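Local coordinates for beta-amyloid-like protein (PDB 3K66), which is a worm homologue of human amyloid precursor protein that probably acts in cell adhesion and neural development and binds heparin through its E2 domain, at residues D3-I8 with E88-E93; A115-K120 with P188-Y193. All coordinates share one frame; numbering follows the deposited sequence.

How the contacts relate
Both contacts use helix 55-119, the long helix of this E2 domain, at different points along its length. The centre of contact 1 is about 12 Å from the centre of the chain. There the loop ahead of helix 14-53 packs on the middle of the long helix. The centre of contact 2 is about 38 Å from the centre of the chain, at the far end of the same helix, and ties it to short helix 188-191. The centres of the two contacts are about 43 Å apart and their nearest atoms about 30 Å apart, so they do not touch. Contact 1 is mainly apolar between its segments; contact 2 adds a direct hydrogen bond.

Contact 1 of 2, residues D3-I8 with E88-E93; sequences DPYFKI and EAVHEE
V90 meets Y5 and F6 with one methyl each. Its CG2 lies at the edge of the F6 ring, in the ring plane, 3.7 Å from F6 CE2. Its CG1 approaches the Y5 ring obliquely, 4.1 Å from Y5 CE2. The Y5 and V90 side chains face each other, while F6 lies roughly perpendicular to V90. Y5 carries CG anti to its own N (chi1 166°), which places the ring between its own backbone and helix 55-119 and brings OH within 3.6 Å of H91 CA. No hydrogen bond joins the two segments directly. Instead E14 OE2 bonds both Y5 OH and H91 ND1, so one carboxylate oxygen bridges the two residues.

Behind this layer, Y5 CD2 sits over the centre of one F6 face, 3.8 Å above its plane. D3 sets the turn. Its OD2 accepts from Y5 N at 3.1 Å, an Asx turn, and also forms a salt bridge with R24. R94 makes a cation-pi contact with the Y5 ring. The N-terminal loop thus lies against two helices, with Y5 touching F18 and A21 of helix 14-53 and I87 of helix 55-119.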
# COMPACT_ATOMS: atom_id res chain seq x y z
N ASP A 3 17.43 -8.75 -5.13
CA ASP A 3 16.53 -9.48 -4.27
C ASP A 3 15.65 -10.36 -5.15
O ASP A 3 15.27 -9.96 -6.24
CB ASP A 3 15.66 -8.51 -3.48
CG ASP A 3 15.15 -9.10 -2.19
OD1 ASP A 3 15.88 -9.01 -1.18
OD2 ASP A 3 14.02 -9.66 -2.18
N PRO A 4 15.31 -11.57 -4.68
CA PRO A 4 14.45 -12.45 -5.49
C PRO A 4 13.03 -11.88 -5.62
O PRO A 4 12.27 -12.23 -6.52
CB PRO A 4 14.49 -13.78 -4.74
CG PRO A 4 14.74 -13.38 -3.34
CD PRO A 4 15.72 -12.24 -3.43
N TYR A 5 12.68 -10.98 -4.70
CA TYR A 5 11.36 -10.33 -4.68
C TYR A 5 10.96 -9.62 -5.98
O TYR A 5 9.79 -9.66 -6.36
CB TYR A 5 11.31 -9.31 -3.54
CG TYR A 5 10.11 -8.38 -3.66
CD1 TYR A 5 8.85 -8.78 -3.21
CD2 TYR A 5 10.22 -7.14 -4.32
CE1 TYR A 5 7.72 -7.99 -3.41
CE2 TYR A 5 9.09 -6.34 -4.53
CZ TYR A 5 7.85 -6.78 -4.07
OH TYR A 5 6.72 -6.00 -4.28
N PHE A 6 11.92 -8.96 -6.63
CA PHE A 6 11.66 -8.21 -7.87
C PHE A 6 11.38 -9.00 -9.15
O PHE A 6 10.93 -8.40 -10.13
CB PHE A 6 12.78 -7.21 -8.14
CG PHE A 6 12.87 -6.12 -7.13
CD1 PHE A 6 13.79 -6.19 -6.09
CD2 PHE A 6 11.99 -5.04 -7.18
CE1 PHE A 6 13.84 -5.22 -5.11
CE2 PHE A 6 12.02 -4.05 -6.21
CZ PHE A 6 12.95 -4.13 -5.16
N LYS A 7 11.63 -10.31 -9.16
CA LYS A 7 11.37 -11.09 -10.37
C LYS A 7 10.34 -12.22 -10.20
O LYS A 7 10.38 -13.22 -10.93
CB LYS A 7 12.69 -11.66 -10.92
N ILE A 8 9.43 -12.04 -9.23
CA ILE A 8 8.37 -13.02 -8.92
C ILE A 8 7.33 -13.01 -10.04
O ILE A 8 7.28 -12.05 -10.81
CB ILE A 8 7.65 -12.71 -7.59
CG1 ILE A 8 8.63 -12.86 -6.43
CG2 ILE A 8 6.46 -13.66 -7.39
CD1 ILE A 8 8.03 -12.54 -5.07
N GLU A 88 8.27 0.07 -3.13
CA GLU A 88 6.86 0.45 -3.01
C GLU A 88 6.19 0.62 -4.38
O GLU A 88 5.07 0.13 -4.62
CB GLU A 88 6.72 1.73 -2.17
CG GLU A 88 7.10 1.53 -0.71
CD GLU A 88 6.91 2.78 0.17
OE1 GLU A 88 6.22 3.72 -0.26
OE2 GLU A 88 7.44 2.80 1.29
N ALA A 89 6.87 1.33 -5.27
CA ALA A 89 6.36 1.55 -6.61
C ALA A 89 6.02 0.17 -7.18
O ALA A 89 4.90 -0.05 -7.67
CB ALA A 89 7.42 2.24 -7.46
N VAL A 90 6.96 -0.76 -7.08
CA VAL A 90 6.71 -2.12 -7.57
C VAL A 90 5.48 -2.70 -6.87
O VAL A 90 4.50 -3.09 -7.51
CB VAL A 90 7.92 -3.05 -7.32
CG1 VAL A 90 7.62 -4.44 -7.87
CG2 VAL A 90 9.14 -2.48 -7.98
N HIS A 91 5.53 -2.74 -5.54
CA HIS A 91 4.42 -3.27 -4.76
C HIS A 91 3.10 -2.65 -5.22
O HIS A 91 2.19 -3.36 -5.65
CB HIS A 91 4.65 -3.00 -3.27
CG HIS A 91 3.55 -3.49 -2.38
ND1 HIS A 91 3.21 -4.83 -2.29
CD2 HIS A 91 2.74 -2.84 -1.52
CE1 HIS A 91 2.24 -4.97 -1.41
NE2 HIS A 91 1.94 -3.78 -0.93
N GLU A 92 2.99 -1.32 -5.14
CA GLU A 92 1.76 -0.66 -5.57
C GLU A 92 1.40 -1.05 -7.01
O GLU A 92 0.22 -1.19 -7.33
CB GLU A 92 1.88 0.87 -5.44
N GLU A 93 2.39 -1.23 -7.88
CA GLU A 93 2.06 -1.64 -9.24
C GLU A 93 1.44 -3.03 -9.24
O GLU A 93 0.39 -3.25 -9.86
CB GLU A 93 3.29 -1.63 -10.14
CG GLU A 93 3.49 -0.33 -10.70

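Contact 2 of 2, residues A115-K120 with P188-Y193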
# COMPACT_ATOMS: atom_id res chain seq x y z
N ALA A 115 -26.45 -13.44 -18.11
CA ALA A 115 -26.81 -14.05 -19.38
C ALA A 115 -27.46 -15.40 -19.11
O ALA A 115 -28.53 -15.69 -19.64
CB ALA A 115 -25.59 -14.20 -20.27
N THR A 116 -26.83 -16.22 -18.28
CA THR A 116 -27.37 -17.54 -17.95
C THR A 116 -28.74 -17.42 -17.30
O THR A 116 -29.53 -18.35 -17.33
CB THR A 116 -26.46 -18.31 -17.00
OG1 THR A 116 -25.29 -18.74 -17.70
CG2 THR A 116 -27.19 -19.52 -16.42
N HIS A 117 -29.02 -16.26 -16.74
CA HIS A 117 -30.30 -16.03 -16.09
C HIS A 117 -31.42 -15.81 -17.07
O HIS A 117 -32.55 -16.24 -16.84
CB HIS A 117 -30.21 -14.82 -15.17
CG HIS A 117 -31.41 -14.65 -14.31
ND1 HIS A 117 -31.69 -15.49 -13.25
CD2 HIS A 117 -32.45 -13.77 -14.37
CE1 HIS A 117 -32.84 -15.14 -12.70
NE2 HIS A 117 -33.32 -14.10 -13.36
N VAL A 118 -31.12 -15.10 -18.15
CA VAL A 118 -32.11 -14.82 -19.19
C VAL A 118 -32.89 -16.10 -19.43
O VAL A 118 -34.12 -16.08 -19.49
CB VAL A 118 -31.43 -14.38 -20.51
CG1 VAL A 118 -32.16 -14.97 -21.70
CG2 VAL A 118 -31.38 -12.85 -20.61
N ASN A 119 -32.17 -17.20 -19.58
CA ASN A 119 -32.76 -18.50 -19.84
C ASN A 119 -33.31 -19.07 -18.54
O ASN A 119 -34.52 -19.04 -18.28
CB ASN A 119 -31.72 -19.47 -20.39
CG ASN A 119 -30.66 -18.79 -21.25
OD1 ASN A 119 -29.47 -19.05 -21.08
ND2 ASN A 119 -31.08 -17.94 -22.18
N LYS A 120 -32.44 -19.61 -17.70
CA LYS A 120 -32.90 -20.18 -16.42
C LYS A 120 -32.35 -19.48 -15.20
O LYS A 120 -31.18 -19.10 -15.15
CB LYS A 120 -32.61 -21.67 -16.37
CG LYS A 120 -31.15 -22.05 -16.31
CD LYS A 120 -30.50 -21.93 -17.67
CE LYS A 120 -29.11 -22.52 -17.61
NZ LYS A 120 -28.50 -22.53 -18.97
N PRO A 188 -36.31 -7.22 -14.24
CA PRO A 188 -37.27 -6.78 -13.23
C PRO A 188 -37.52 -7.90 -12.26
O PRO A 188 -37.50 -7.71 -11.05
CB PRO A 188 -38.51 -6.44 -14.05
CG PRO A 188 -38.44 -7.42 -15.18
CD PRO A 188 -36.97 -7.32 -15.56
N ASP A 189 -37.75 -9.08 -12.81
CA ASP A 189 -37.97 -10.24 -11.98
C ASP A 189 -36.88 -10.31 -10.91
O ASP A 189 -37.16 -10.49 -9.72
CB ASP A 189 -37.91 -11.52 -12.84
CG ASP A 189 -36.63 -11.61 -13.71
OD1 ASP A 189 -36.62 -11.04 -14.83
OD2 ASP A 189 -35.64 -12.24 -13.29
N LEU A 190 -35.64 -10.09 -11.34
CA LEU A 190 -34.48 -10.18 -10.47
C LEU A 190 -34.07 -8.92 -9.72
O LEU A 190 -33.63 -8.98 -8.57
CB LEU A 190 -33.34 -10.72 -11.33
CG LEU A 190 -31.86 -10.56 -11.00
CD1 LEU A 190 -31.26 -11.91 -10.64
CD2 LEU A 190 -31.17 -10.00 -12.24
N GLU A 191 -34.22 -7.77 -10.36
CA GLU A 191 -33.84 -6.53 -9.71
C GLU A 191 -34.65 -6.26 -8.45
O GLU A 191 -34.26 -5.45 -7.61
CB GLU A 191 -34.03 -5.34 -10.64
CG GLU A 191 -33.51 -4.09 -9.98
CD GLU A 191 -33.80 -2.83 -10.74
OE1 GLU A 191 -34.99 -2.55 -10.98
OE2 GLU A 191 -32.84 -2.11 -11.08
N LYS A 192 -35.78 -6.94 -8.33
CA LYS A 192 -36.63 -6.72 -7.18
C LYS A 192 -36.11 -7.47 -5.97
O LYS A 192 -36.20 -6.98 -4.85
CB LYS A 192 -38.05 -7.15 -7.52
CG LYS A 192 -38.99 -6.68 -6.58
N TYR A 193 -35.53 -8.65 -6.18
CA TYR A 193 -35.06 -9.44 -5.04
C TYR A 193 -33.55 -9.45 -4.78
O TYR A 193 -33.12 -9.62 -3.64
CB TYR A 193 -35.59 -10.87 -5.16
CG TYR A 193 -37.11 -10.92 -5.23
CD1 TYR A 193 -37.78 -11.13 -6.44
CD2 TYR A 193 -37.89 -10.71 -4.09
CE1 TYR A 193 -39.18 -11.12 -6.51
CE2 TYR A 193 -39.29 -10.70 -4.15
CZ TYR A 193 -39.93 -10.90 -5.36
OH TYR A 193 -41.31 -10.86 -5.41
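H117 and D189 are joined across this contact by a histidine-carboxylate hydrogen bond, nearly flat from ring to acid. H117 NE2 donates to D189 OD2 at 3.0 Å, with an N-H...O angle of 159°. The oxygen lies at the ring edge, in the imidazole plane, and the donor meets it almost in line with its C-O bond. Ring and carboxylate planes are 18° apart. H117 has CG anti to its own N (chi1 -171°), which carries the ring off helix 55-119 and places NE2 beside D189 OD2.

L190 adds an apolar contact on a face of the same ring. Its CD1 makes a CH-pi contact 4.2 Å from the H117 ring centroid, somewhat off centre. L190 CB also approaches H117 NE2, at 3.9 Å.

In the helical E2 fold, this joins the C-terminal end of helix 55-119 to short helix 188-191, which follows helix 163-182. Without the imidazole, as with an alanine here, D189 OD2 would probably lose this donor and L190 CD1 its aromatic face. The other ring nitrogen, H117 ND1, has a weak hydrogen bond from N122 N, just past the end of the segment. Nearby, V118 turns away from helix 188-191, and its side chain touches F187 in the loop before that helix.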